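Dipicolinate synthase subunit A (Bacillus halodurans, PDB 3D4O) probably serves as the NAD(P)-binding subunit of dipicolinate synthase, the enzyme that makes the dipicolinic acid of bacterial spores. Local coordinates at residues R16-I21 with D37-G42; I21-T26 with V284-L289; T107-C112 with R118-L123; D127-Y132 with G278-D283. All coordinates share one frame; numbering follows the deposited sequence.

How the interactions relate
Helices 15-26 and 274-289 tie the four contacts together. Interactions 1 and 2 share I21 and helix 15-26, with centres 14 Å apart; I20 CG2 meets L285 CD1 at 3.7 Å between them. Interactions 2 and 4 occupy successive parts of helix 274-289, centres 13 Å apart, and are joined by the closely modelled charge pair K23-D283. A salt bridge, E19-R279, links interactions 1 and 4. Interaction 3, at the far edge of the N-terminal sheet, reaches helix 274-289 through L123, which packs on L281, L285 and L288. Interaction 4 stands nearest the middle of the chain, where two long helices join two Rossmann-type domains, and a bound ethanediol lies about 4 Å from the side chain of L281.

Interaction 1 of 4, residues R16-I21 with D37-G42; sequences RQLEII and DQLDDG
L18 lays its CD2 methyl over the forked end of L39, touching both branches: L18 CD2 is 3.7 Å from L39 CD1 and 3.8 Å from L39 CD2. The two leucine side chains lie antiparallel, one alongside the other. The fork of L39 is carried across the gap because its CG stands anti to its own backbone nitrogen (chi1 -175°), while the CB of each leucine already points toward the other segment.

One turn further along the helix, I21 reaches the same residue more loosely, with I21 CD1 4.5 Å from L39 CD2. The backbones stay well apart, the CA atoms of L18 and L39 being 9.4 Å from each other, and no hydrogen bond crosses the gap. Only 98 Å² is buried between the segments, about half of it on L39. The contact is small and wholly apolar, centred on L39, which is buried while its neighbours Q38, D40 and D41 in the loop are exposed.

Other side chains pack around it. F79 lies on L18, I21 also touches F36, F43 and V46, and the side chain of K48 in strand 46-49 packs on L39. I20, among others, packs on helix 274-289. The 37-42 loop follows strand 30-34 and leads to the edge strand 46-49. Here irregular chain, rather than a helix, covers helix 15-26 along the outer flank of a parallel sheet of strand order 3-2-1-4-5-6, the order of the classical Rossmann fold.

Interaction 2 of 4, residues I21-T26 with V284-L289; sequences IRKLST and VLVKLL
V286 pushes its CG2 methyl between K23 and L24, where two helices lie side by side on one face of the N-terminal Rossmann-type sheet. Helices 15-26 and 274-289 run in broadly the same direction, their short segments crossing at -42° with axes 10.2 Å apart. The tight part is this one methyl, held from two sides. L24 CD1 comes to 3.8 Å from V286 CG2, the two side chains running alongside each other in opposed senses, and the stem of K23 is just as close, its CG 3.8 Å and CD 3.9 Å from V286 CG2. M2 and F27 also cover the valine, while L24 rests on V8, I10 and L63. The loose part is L289, whose CD1 stays 4.4 Å from L24 CD2.

The K23 flank is the more accessible to solvent. Set nearly perpendicular to V286, the extended lysine chain carries its ammonium group past the valine to D283, one turn back on helix 274-289, in a salt bridge modelled implausibly short, so that its exact geometry is doubtful. Only this end of the interface is polar. Near the C-terminal end of helix 15-26, T26 OG1 donates a 2.7 Å hydrogen bond to K23 O, with OG1 tilted 20° from the carbonyl plane.

Interaction 3 of 4, residues T107-C112 with R118-L123; sequences TYLNQC and RTLVKL
N110 brings its amide nitrogen over L120, with ND2 only 3.5 Å from L120 CD2, and the two side chains stand almost perpendicular. The CB of N110 does not itself point at the strand; a chi1 of -72°, which sets CG anti to the carbonyl carbon, swings the amide round to it. L120 meets it from the strand, and its two methyls divide the work. While CD2 lies against the amide, L120 CD1 faces L109 CD2 at the looser distance of 4.4 Å, on the buried side.

Helix 107-112 thus packs on the strand that follows it, within the beta-alpha-beta crossover formed by strand 99-102, helix 107-116 and the edge strand 119-122. The segments run nearly opposite ways, at 146°, as expected of a helix returning the chain to the start of the next parallel strand.

K122 points the same way as L120, two residues on. Its chain leaves CG extended, then folds at chi3 and again at chi4 (-71°), so that NZ curls back toward the asparagine. K122 NZ ends 3.9 Å from N110 ND2, and as modelled both nitrogens are donors. The side chain of S105 lies against both L120 and K122.

Interaction 4 of 4, residues D127-Y132 with G278-D283; sequences DDIAIY and GRILAD
I280 sends its two branches from CB to different partners on helix 127-132. CB points toward the opposite helix but stays short of it. The short branch, CG2, goes straight across and lies 3.7 Å from I129 CD1, the two isoleucines passing side by side with their ends pointing opposite ways. The long branch leaves through CG1, which serves as a spacer; with chi2 at 172° it extends fully and delivers CD1 to Y132. There I280 CD1 meets Y132 CB at 3.7 Å. The distance from I280 CD1 to Y132 CG, at the root of the ring, is 4.2 Å, and the two side chains are roughly at right angles. Beyond CG the tyrosine, exposed in the assembly, adds no closer contact to this helix.

The other branch of I129 reaches L281: I129 CG2 is 4.1 Å from L281 CD2. L281 continues this buried side toward I20, I66 and L123, and a bound ethanediol, probably from the crystallisation liquor, lies about 4 Å from its side chain. The axes run antiparallel at 166° and 10.8 Å apart, with no hydrogen bond across them. Each helix is also tied to a further one by a salt bridge: D127 to R165 of helix 165-176, R279 to E19 of helix 15-26. Helix 127-148 carries the chain into the second domain and helix 274-289 brings it back, a paired interdomain connection like that of alanine dehydrogenase and related enzymes built from two Rossmann-type domains.

Interaction 1 of 4, residues R16-I21 with D37-G42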
loop_
_atom_site.group_PDB
_atom_site.type_symbol
_atom_site.label_atom_id
_atom_site.label_comp_id
_atom_site.label_asym_id
_atom_site.label_seq_id
_atom_site.Cartn_x
_atom_site.Cartn_y
_atom_site.Cartn_z
ATOM N N ARG C 16 -0.451 -2.969 19.194
ATOM C CA ARG C 16 -1.695 -2.481 19.771
ATOM C C ARG C 16 -1.668 -2.573 21.273
ATOM O O ARG C 16 -2.149 -1.690 21.975
ATOM C CB ARG C 16 -2.912 -3.332 19.348
ATOM C CG ARG C 16 -3.330 -3.007 18.001
ATOM C CD ARG C 16 -4.414 -3.909 17.546
ATOM N NE ARG C 16 -3.876 -5.176 17.100
ATOM C CZ ARG C 16 -4.498 -5.954 16.228
ATOM N NH1 ARG C 16 -5.644 -5.589 15.765
ATOM N NH2 ARG C 16 -3.989 -7.097 15.843
ATOM N N GLN C 17 -1.138 -3.673 21.744
ATOM C CA GLN C 17 -1.133 -3.952 23.191
ATOM C C GLN C 17 -0.350 -2.924 23.994
ATOM O O GLN C 17 -0.635 -2.696 25.174
ATOM C CB GLN C 17 -0.671 -5.360 23.519
ATOM C CG GLN C 17 -1.813 -6.335 23.598
ATOM C CD GLN C 17 -2.513 -6.568 22.295
ATOM O OE1 GLN C 17 -1.894 -6.584 21.223
ATOM N NE2 GLN C 17 -3.821 -6.779 22.377
ATOM N N LEU C 18 0.600 -2.284 23.323
ATOM C CA LEU C 18 1.445 -1.283 23.971
ATOM C C LEU C 18 0.574 -0.108 24.448
ATOM O O LEU C 18 0.856 0.499 25.480
ATOM C CB LEU C 18 2.570 -0.768 23.049
ATOM C CG LEU C 18 3.630 -1.788 22.609
ATOM C CD1 LEU C 18 4.590 -1.157 21.608
ATOM C CD2 LEU C 18 4.373 -2.339 23.794
ATOM N N GLU C 19 -0.497 0.168 23.703
ATOM C CA GLU C 19 -1.405 1.286 24.041
ATOM C C GLU C 19 -2.259 0.901 25.235
ATOM O O GLU C 19 -2.593 1.705 26.099
ATOM C CB GLU C 19 -2.330 1.634 22.865
ATOM C CG GLU C 19 -1.632 2.138 21.648
ATOM C CD GLU C 19 -0.739 3.314 21.925
ATOM O OE1 GLU C 19 -1.096 4.190 22.761
ATOM O OE2 GLU C 19 0.320 3.360 21.270
ATOM N N ILE C 20 -2.597 -0.368 25.260
ATOM C CA ILE C 20 -3.415 -0.934 26.340
ATOM C C ILE C 20 -2.579 -0.968 27.610
ATOM O O ILE C 20 -3.026 -0.541 28.665
ATOM C CB ILE C 20 -3.938 -2.372 26.004
ATOM C CG1 ILE C 20 -4.780 -2.353 24.715
ATOM C CG2 ILE C 20 -4.771 -2.938 27.183
ATOM C CD1 ILE C 20 -5.195 -3.731 24.219
ATOM N N ILE C 21 -1.339 -1.424 27.484
ATOM C CA ILE C 21 -0.453 -1.540 28.661
ATOM C C ILE C 21 -0.270 -0.156 29.297
ATOM O O ILE C 21 -0.332 0.012 30.521
ATOM C CB ILE C 21 0.940 -2.114 28.318
ATOM C CG1 ILE C 21 0.842 -3.568 27.848
ATOM C CG2 ILE C 21 1.858 -2.092 29.555
ATOM C CD1 ILE C 21 2.143 -4.086 27.224
ATOM N N ASP C 37 9.217 -9.996 26.839
ATOM C CA ASP C 37 10.602 -9.958 27.305
ATOM C C ASP C 37 11.472 -9.073 26.425
ATOM O O ASP C 37 12.444 -8.481 26.904
ATOM C CB ASP C 37 11.194 -11.358 27.478
ATOM C CG ASP C 37 10.913 -12.244 26.320
ATOM O OD1 ASP C 37 11.508 -12.032 25.255
ATOM O OD2 ASP C 37 10.087 -13.155 26.479
ATOM N N GLN C 38 11.086 -8.926 25.160
ATOM C CA GLN C 38 11.851 -8.069 24.237
ATOM C C GLN C 38 11.517 -6.596 24.405
ATOM O O GLN C 38 12.229 -5.734 23.917
ATOM C CB GLN C 38 11.635 -8.469 22.787
ATOM C CG GLN C 38 12.202 -9.830 22.476
ATOM C CD GLN C 38 11.860 -10.299 21.077
ATOM O OE1 GLN C 38 12.157 -11.428 20.713
ATOM N NE2 GLN C 38 11.223 -9.437 20.292
ATOM N N LEU C 39 10.426 -6.326 25.099
ATOM C CA LEU C 39 9.984 -4.948 25.348
ATOM C C LEU C 39 10.946 -4.290 26.325
ATOM O O LEU C 39 10.971 -4.563 27.513
ATOM C CB LEU C 39 8.546 -4.900 25.875
ATOM C CG LEU C 39 7.957 -3.508 26.057
ATOM C CD1 LEU C 39 7.965 -2.775 24.718
ATOM C CD2 LEU C 39 6.545 -3.590 26.638
ATOM N N ASP C 40 11.730 -3.387 25.784
ATOM C CA ASP C 40 12.785 -2.726 26.555
ATOM C C ASP C 40 12.159 -1.845 27.637
ATOM O O ASP C 40 12.661 -1.742 28.750
ATOM C CB ASP C 40 13.680 -1.911 25.610
ATOM C CG ASP C 40 15.027 -1.629 26.189
ATOM O OD1 ASP C 40 15.257 -1.955 27.376
ATOM O OD2 ASP C 40 15.871 -1.094 25.439
ATOM N N ASP C 41 11.004 -1.291 27.306
ATOM C CA ASP C 41 10.298 -0.361 28.198
ATOM C C ASP C 41 9.751 -0.968 29.454
ATOM O O ASP C 41 9.437 -2.155 29.533
ATOM C CB ASP C 41 9.131 0.332 27.488
ATOM C CG ASP C 41 9.585 1.219 26.361
ATOM O OD1 ASP C 41 10.548 1.998 26.574
ATOM O OD2 ASP C 41 8.971 1.131 25.273
ATOM N N GLY C 42 9.632 -0.056 30.410
ATOM C CA GLY C 42 9.085 -0.284 31.745
ATOM C C GLY C 42 7.857 0.591 31.955
ATOM O O GLY C 42 7.679 1.624 31.305
#

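Interaction 2 of 4, residues I21-T26 with V284-L289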
loop_
_atom_site.group_PDB
_atom_site.type_symbol
_atom_site.label_atom_id
_atom_site.label_comp_id
_atom_site.label_asym_id
_atom_site.label_seq_id
_atom_site.Cartn_x
_atom_site.Cartn_y
_atom_site.Cartn_z
ATOM N N ILE C 21 -1.339 -1.424 27.484
ATOM C CA ILE C 21 -0.453 -1.540 28.661
ATOM C C ILE C 21 -0.270 -0.156 29.297
ATOM O O ILE C 21 -0.332 0.012 30.521
ATOM C CB ILE C 21 0.940 -2.114 28.318
ATOM C CG1 ILE C 21 0.842 -3.568 27.848
ATOM C CG2 ILE C 21 1.858 -2.092 29.555
ATOM C CD1 ILE C 21 2.143 -4.086 27.224
ATOM N N ARG C 22 -0.105 0.829 28.433
ATOM C CA ARG C 22 0.159 2.201 28.881
ATOM C C ARG C 22 -1.008 2.817 29.633
ATOM O O ARG C 22 -0.841 3.399 30.699
ATOM C CB ARG C 22 0.537 3.113 27.703
ATOM N N LYS C 23 -2.194 2.672 29.068
ATOM C CA LYS C 23 -3.370 3.284 29.649
ATOM C C LYS C 23 -3.713 2.641 30.973
ATOM O O LYS C 23 -3.980 3.331 31.954
ATOM C CB LYS C 23 -4.570 3.244 28.696
ATOM C CG LYS C 23 -5.682 4.166 29.208
ATOM C CD LYS C 23 -6.665 4.597 28.134
ATOM C CE LYS C 23 -7.532 5.761 28.669
ATOM N NZ LYS C 23 -8.679 6.171 27.787
ATOM N N LEU C 24 -3.696 1.318 30.996
ATOM C CA LEU C 24 -4.014 0.587 32.230
ATOM C C LEU C 24 -3.055 0.991 33.348
ATOM O O LEU C 24 -3.425 1.117 34.510
ATOM C CB LEU C 24 -4.013 -0.938 32.015
ATOM C CG LEU C 24 -5.349 -1.575 31.574
ATOM C CD1 LEU C 24 -6.186 -0.678 30.655
ATOM C CD2 LEU C 24 -5.090 -2.948 30.931
ATOM N N SER C 25 -1.812 1.218 32.970
ATOM C CA SER C 25 -0.776 1.636 33.929
ATOM C C SER C 25 -1.155 2.962 34.582
ATOM O O SER C 25 -1.127 3.127 35.816
ATOM C CB SER C 25 0.580 1.834 33.234
ATOM O OG SER C 25 1.595 2.061 34.199
ATOM N N THR C 26 -1.533 3.899 33.729
ATOM C CA THR C 26 -1.817 5.257 34.198
ATOM C C THR C 26 -3.027 5.276 35.095
ATOM O O THR C 26 -3.158 6.155 35.930
ATOM C CB THR C 26 -2.032 6.270 33.058
ATOM O OG1 THR C 26 -3.154 5.857 32.287
ATOM C CG2 THR C 26 -0.793 6.376 32.145
ATOM N N VAL C 284 -11.924 1.155 25.703
ATOM C CA VAL C 284 -13.081 0.312 26.018
ATOM C C VAL C 284 -12.758 -0.571 27.217
ATOM O O VAL C 284 -13.609 -0.804 28.117
ATOM C CB VAL C 284 -13.599 -0.503 24.790
ATOM C CG1 VAL C 284 -12.605 -1.553 24.338
ATOM C CG2 VAL C 284 -14.919 -1.169 25.161
ATOM N N LEU C 285 -11.492 -0.973 27.282
ATOM C CA LEU C 285 -11.045 -1.904 28.323
ATOM C C LEU C 285 -11.076 -1.218 29.693
ATOM O O LEU C 285 -11.463 -1.821 30.719
ATOM C CB LEU C 285 -9.659 -2.509 28.012
ATOM C CG LEU C 285 -9.641 -3.625 26.952
ATOM C CD1 LEU C 285 -8.230 -3.991 26.462
ATOM C CD2 LEU C 285 -10.331 -4.831 27.563
ATOM N N VAL C 286 -10.661 0.043 29.698
ATOM C CA VAL C 286 -10.641 0.821 30.939
ATOM C C VAL C 286 -12.061 0.881 31.489
ATOM O O VAL C 286 -12.305 0.671 32.675
ATOM C CB VAL C 286 -10.105 2.259 30.727
ATOM C CG1 VAL C 286 -10.627 3.159 31.807
ATOM C CG2 VAL C 286 -8.578 2.281 30.696
ATOM N N LYS C 287 -13.003 1.100 30.584
ATOM C CA LYS C 287 -14.427 1.222 30.950
ATOM C C LYS C 287 -15.008 -0.091 31.459
ATOM O O LYS C 287 -15.685 -0.128 32.483
ATOM C CB LYS C 287 -15.250 1.724 29.767
ATOM N N LEU C 288 -14.689 -1.165 30.752
ATOM C CA LEU C 288 -15.216 -2.510 31.049
ATOM C C LEU C 288 -14.667 -3.071 32.335
ATOM O O LEU C 288 -15.380 -3.713 33.109
ATOM C CB LEU C 288 -14.947 -3.483 29.893
ATOM C CG LEU C 288 -15.745 -3.133 28.629
ATOM C CD1 LEU C 288 -15.352 -3.928 27.354
ATOM C CD2 LEU C 288 -17.228 -3.295 28.964
ATOM N N LEU C 289 -13.408 -2.764 32.590
ATOM C CA LEU C 289 -12.705 -3.270 33.779
ATOM C C LEU C 289 -13.140 -2.522 35.017
ATOM O O LEU C 289 -13.071 -3.030 36.143
ATOM C CB LEU C 289 -11.179 -3.155 33.588
ATOM C CG LEU C 289 -10.642 -4.123 32.535
ATOM C CD1 LEU C 289 -9.250 -3.773 32.075
ATOM C CD2 LEU C 289 -10.699 -5.551 33.092
#

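Interaction 3 of 4, residues T107-C112 with R118-L123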
loop_
_atom_site.group_PDB
_atom_site.type_symbol
_atom_site.label_atom_id
_atom_site.label_comp_id
_atom_site.label_asym_id
_atom_site.label_seq_id
_atom_site.Cartn_x
_atom_site.Cartn_y
_atom_site.Cartn_z
ATOM N N THR C 107 -12.874 -22.613 18.978
ATOM C CA THR C 107 -13.451 -23.763 19.654
ATOM C C THR C 107 -12.674 -24.086 20.921
ATOM O O THR C 107 -13.256 -24.310 21.985
ATOM C CB THR C 107 -13.548 -24.981 18.707
ATOM O OG1 THR C 107 -12.253 -25.272 18.180
ATOM C CG2 THR C 107 -14.483 -24.678 17.533
ATOM N N TYR C 108 -11.352 -24.059 20.808
ATOM C CA TYR C 108 -10.481 -24.374 21.956
ATOM C C TYR C 108 -10.717 -23.427 23.093
ATOM O O TYR C 108 -10.896 -23.822 24.238
ATOM C CB TYR C 108 -8.999 -24.248 21.610
ATOM C CG TYR C 108 -8.078 -24.380 22.824
ATOM C CD1 TYR C 108 -7.709 -23.272 23.581
ATOM C CD2 TYR C 108 -7.560 -25.612 23.197
ATOM C CE1 TYR C 108 -6.861 -23.406 24.688
ATOM C CE2 TYR C 108 -6.727 -25.744 24.288
ATOM C CZ TYR C 108 -6.375 -24.645 25.024
ATOM O OH TYR C 108 -5.541 -24.811 26.111
ATOM N N LEU C 109 -10.673 -22.152 22.748
ATOM C CA LEU C 109 -10.814 -21.103 23.755
ATOM C C LEU C 109 -12.210 -21.155 24.350
ATOM O O LEU C 109 -12.378 -21.068 25.573
ATOM C CB LEU C 109 -10.487 -19.710 23.175
ATOM C CG LEU C 109 -10.410 -18.591 24.216
ATOM C CD1 LEU C 109 -9.415 -19.015 25.317
ATOM C CD2 LEU C 109 -10.040 -17.255 23.586
ATOM N N ASN C 110 -13.192 -21.333 23.475
ATOM C CA ASN C 110 -14.607 -21.399 23.893
ATOM C C ASN C 110 -14.852 -22.580 24.822
ATOM O O ASN C 110 -15.699 -22.534 25.716
ATOM C CB ASN C 110 -15.571 -21.515 22.708
ATOM C CG ASN C 110 -15.693 -20.236 21.916
ATOM O OD1 ASN C 110 -16.030 -20.270 20.730
ATOM N ND2 ASN C 110 -15.416 -19.099 22.556
ATOM N N GLN C 111 -14.081 -23.634 24.595
ATOM C CA GLN C 111 -14.196 -24.869 25.380
ATOM C C GLN C 111 -13.581 -24.693 26.752
ATOM O O GLN C 111 -14.039 -25.302 27.729
ATOM C CB GLN C 111 -13.533 -26.055 24.668
ATOM N N CYS C 112 -12.541 -23.870 26.836
ATOM C CA CYS C 112 -11.867 -23.663 28.130
ATOM C C CYS C 112 -12.790 -22.923 29.042
ATOM O O CYS C 112 -12.961 -23.260 30.209
ATOM C CB CYS C 112 -10.602 -22.808 28.006
ATOM S SG CYS C 112 -9.177 -23.609 27.245
ATOM N N ARG C 118 -15.907 -19.551 33.191
ATOM C CA ARG C 118 -15.436 -18.154 33.176
ATOM C C ARG C 118 -16.031 -17.389 32.009
ATOM O O ARG C 118 -16.258 -17.935 30.925
ATOM C CB ARG C 118 -13.904 -18.074 33.119
ATOM C CG ARG C 118 -13.212 -18.568 34.372
ATOM C CD ARG C 118 -13.478 -17.641 35.546
ATOM N NE ARG C 118 -12.900 -18.142 36.791
ATOM C CZ ARG C 118 -13.441 -19.113 37.516
ATOM N NH1 ARG C 118 -14.543 -19.718 37.096
ATOM N NH2 ARG C 118 -12.869 -19.506 38.641
ATOM N N THR C 119 -16.304 -16.118 32.266
ATOM C CA THR C 119 -16.899 -15.231 31.257
ATOM C C THR C 119 -15.857 -14.810 30.254
ATOM O O THR C 119 -14.722 -14.511 30.594
ATOM C CB THR C 119 -17.550 -13.993 31.898
ATOM O OG1 THR C 119 -18.671 -14.415 32.693
ATOM C CG2 THR C 119 -18.030 -13.010 30.834
ATOM N N LEU C 120 -16.276 -14.806 29.000
ATOM C CA LEU C 120 -15.432 -14.399 27.889
ATOM C C LEU C 120 -16.070 -13.286 27.097
ATOM O O LEU C 120 -17.212 -13.382 26.646
ATOM C CB LEU C 120 -15.180 -15.580 26.958
ATOM C CG LEU C 120 -14.401 -15.339 25.674
ATOM C CD1 LEU C 120 -12.941 -14.975 25.956
ATOM C CD2 LEU C 120 -14.505 -16.584 24.815
ATOM N N VAL C 121 -15.294 -12.223 26.944
ATOM C CA VAL C 121 -15.682 -11.071 26.163
ATOM C C VAL C 121 -14.848 -10.992 24.892
ATOM O O VAL C 121 -13.641 -10.847 24.905
ATOM C CB VAL C 121 -15.546 -9.779 26.973
ATOM C CG1 VAL C 121 -15.857 -8.579 26.092
ATOM C CG2 VAL C 121 -16.469 -9.820 28.165
ATOM N N LYS C 122 -15.550 -11.102 23.785
ATOM C CA LYS C 122 -14.969 -11.022 22.468
ATOM C C LYS C 122 -15.249 -9.622 21.959
ATOM O O LYS C 122 -16.354 -9.327 21.480
ATOM C CB LYS C 122 -15.601 -12.068 21.543
ATOM C CG LYS C 122 -15.232 -13.509 21.882
ATOM C CD LYS C 122 -16.033 -14.497 21.055
ATOM C CE LYS C 122 -17.393 -14.826 21.682
ATOM N NZ LYS C 122 -17.277 -15.662 22.919
ATOM N N LEU C 123 -14.235 -8.772 22.064
ATOM C CA LEU C 123 -14.381 -7.359 21.729
ATOM C C LEU C 123 -14.819 -7.118 20.306
ATOM O O LEU C 123 -15.468 -6.095 20.015
ATOM C CB LEU C 123 -13.096 -6.554 22.029
ATOM C CG LEU C 123 -12.727 -6.504 23.532
ATOM C CD1 LEU C 123 -11.421 -5.723 23.745
ATOM C CD2 LEU C 123 -13.875 -5.928 24.415
#

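Interaction 4 of 4, residues D127-Y132 with G278-D283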
loop_
_atom_site.group_PDB
_atom_site.type_symbol
_atom_site.label_atom_id
_atom_site.label_comp_id
_atom_site.label_asym_id
_atom_site.label_seq_id
_atom_site.Cartn_x
_atom_site.Cartn_y
_atom_site.Cartn_z
ATOM N N ASP C 127 -20.269 -4.179 17.609
ATOM C CA ASP C 127 -20.282 -3.645 16.243
ATOM C C ASP C 127 -19.516 -2.357 16.141
ATOM O O ASP C 127 -18.839 -2.112 15.142
ATOM C CB ASP C 127 -21.691 -3.510 15.678
ATOM C CG ASP C 127 -22.374 -4.856 15.520
ATOM O OD1 ASP C 127 -21.682 -5.846 15.182
ATOM O OD2 ASP C 127 -23.596 -4.930 15.778
ATOM N N ASP C 128 -19.564 -1.559 17.197
ATOM C CA ASP C 128 -18.856 -0.274 17.166
ATOM C C ASP C 128 -17.360 -0.465 17.049
ATOM O O ASP C 128 -16.690 0.187 16.223
ATOM C CB ASP C 128 -19.220 0.678 18.314
ATOM C CG ASP C 128 -18.957 0.113 19.709
ATOM O OD1 ASP C 128 -18.820 -1.115 19.924
ATOM O OD2 ASP C 128 -18.962 0.951 20.617
ATOM N N ILE C 129 -16.837 -1.369 17.855
ATOM C CA ILE C 129 -15.394 -1.623 17.865
ATOM C C ILE C 129 -15.013 -2.239 16.525
ATOM O O ILE C 129 -14.035 -1.851 15.876
ATOM C CB ILE C 129 -14.972 -2.566 19.005
ATOM C CG1 ILE C 129 -15.237 -1.931 20.378
ATOM C CG2 ILE C 129 -13.495 -2.921 18.885
ATOM C CD1 ILE C 129 -14.560 -0.579 20.548
ATOM N N ALA C 130 -15.836 -3.174 16.083
ATOM C CA ALA C 130 -15.593 -3.865 14.802
ATOM C C ALA C 130 -15.556 -2.829 13.660
ATOM O O ALA C 130 -14.684 -2.850 12.810
ATOM C CB ALA C 130 -16.675 -4.940 14.553
ATOM N N ILE C 131 -16.503 -1.886 13.683
ATOM C CA ILE C 131 -16.566 -0.835 12.653
ATOM C C ILE C 131 -15.336 0.079 12.712
ATOM O O ILE C 131 -14.708 0.358 11.690
ATOM C CB ILE C 131 -17.878 -0.057 12.690
ATOM C CG1 ILE C 131 -18.998 -0.926 12.126
ATOM C CG2 ILE C 131 -17.778 1.235 11.849
ATOM C CD1 ILE C 131 -20.425 -0.398 12.393
ATOM N N TYR C 132 -14.955 0.510 13.911
ATOM C CA TYR C 132 -13.764 1.359 14.029
ATOM C C TYR C 132 -12.545 0.620 13.499
ATOM O O TYR C 132 -11.661 1.182 12.844
ATOM C CB TYR C 132 -13.497 1.841 15.475
ATOM C CG TYR C 132 -14.452 2.912 15.894
ATOM C CD1 TYR C 132 -14.501 4.123 15.220
ATOM C CD2 TYR C 132 -15.305 2.726 16.955
ATOM C CE1 TYR C 132 -15.392 5.107 15.602
ATOM C CE2 TYR C 132 -16.187 3.694 17.333
ATOM C CZ TYR C 132 -16.241 4.866 16.656
ATOM O OH TYR C 132 -17.143 5.809 17.074
ATOM N N GLY C 278 -4.954 0.349 19.052
ATOM C CA GLY C 278 -4.730 0.029 20.443
ATOM C C GLY C 278 -5.448 0.954 21.413
ATOM O O GLY C 278 -5.892 0.538 22.477
ATOM N N ARG C 279 -5.510 2.226 21.053
ATOM C CA ARG C 279 -6.123 3.249 21.923
ATOM C C ARG C 279 -7.609 3.019 21.972
ATOM O O ARG C 279 -8.250 3.215 23.000
ATOM C CB ARG C 279 -5.796 4.680 21.462
ATOM C CG ARG C 279 -4.390 5.061 21.841
ATOM C CD ARG C 279 -4.019 6.490 21.475
ATOM N NE ARG C 279 -2.719 6.838 22.036
ATOM C CZ ARG C 279 -2.087 7.985 21.812
ATOM N NH1 ARG C 279 -2.633 8.898 21.027
ATOM N NH2 ARG C 279 -0.900 8.212 22.363
ATOM N N ILE C 280 -8.143 2.537 20.872
ATOM C CA ILE C 280 -9.561 2.231 20.844
ATOM C C ILE C 280 -9.853 1.113 21.835
ATOM O O ILE C 280 -10.777 1.205 22.619
ATOM C CB ILE C 280 -10.043 1.882 19.468
ATOM C CG1 ILE C 280 -10.179 3.188 18.655
ATOM C CG2 ILE C 280 -11.388 1.153 19.554
ATOM C CD1 ILE C 280 -10.470 2.928 17.201
ATOM N N LEU C 281 -8.994 0.099 21.839
ATOM C CA LEU C 281 -9.184 -1.052 22.736
ATOM C C LEU C 281 -8.973 -0.666 24.173
ATOM O O LEU C 281 -9.717 -1.102 25.078
ATOM C CB LEU C 281 -8.221 -2.176 22.389
ATOM C CG LEU C 281 -8.436 -2.730 20.979
ATOM C CD1 LEU C 281 -7.353 -3.761 20.676
ATOM C CD2 LEU C 281 -9.874 -3.314 20.869
ATOM N N ALA C 282 -7.957 0.168 24.368
ATOM C CA ALA C 282 -7.569 0.614 25.713
ATOM C C ALA C 282 -8.724 1.340 26.348
ATOM O O ALA C 282 -9.081 1.100 27.489
ATOM C CB ALA C 282 -6.305 1.516 25.683
ATOM N N ASP C 283 -9.303 2.228 25.570
ATOM C CA ASP C 283 -10.435 3.036 26.035
ATOM C C ASP C 283 -11.607 2.170 26.489
ATOM O O ASP C 283 -12.226 2.435 27.516
ATOM C CB ASP C 283 -10.945 3.959 24.936
ATOM C CG ASP C 283 -10.043 5.154 24.698
ATOM O OD1 ASP C 283 -9.259 5.512 25.598
ATOM O OD2 ASP C 283 -10.152 5.748 23.605
#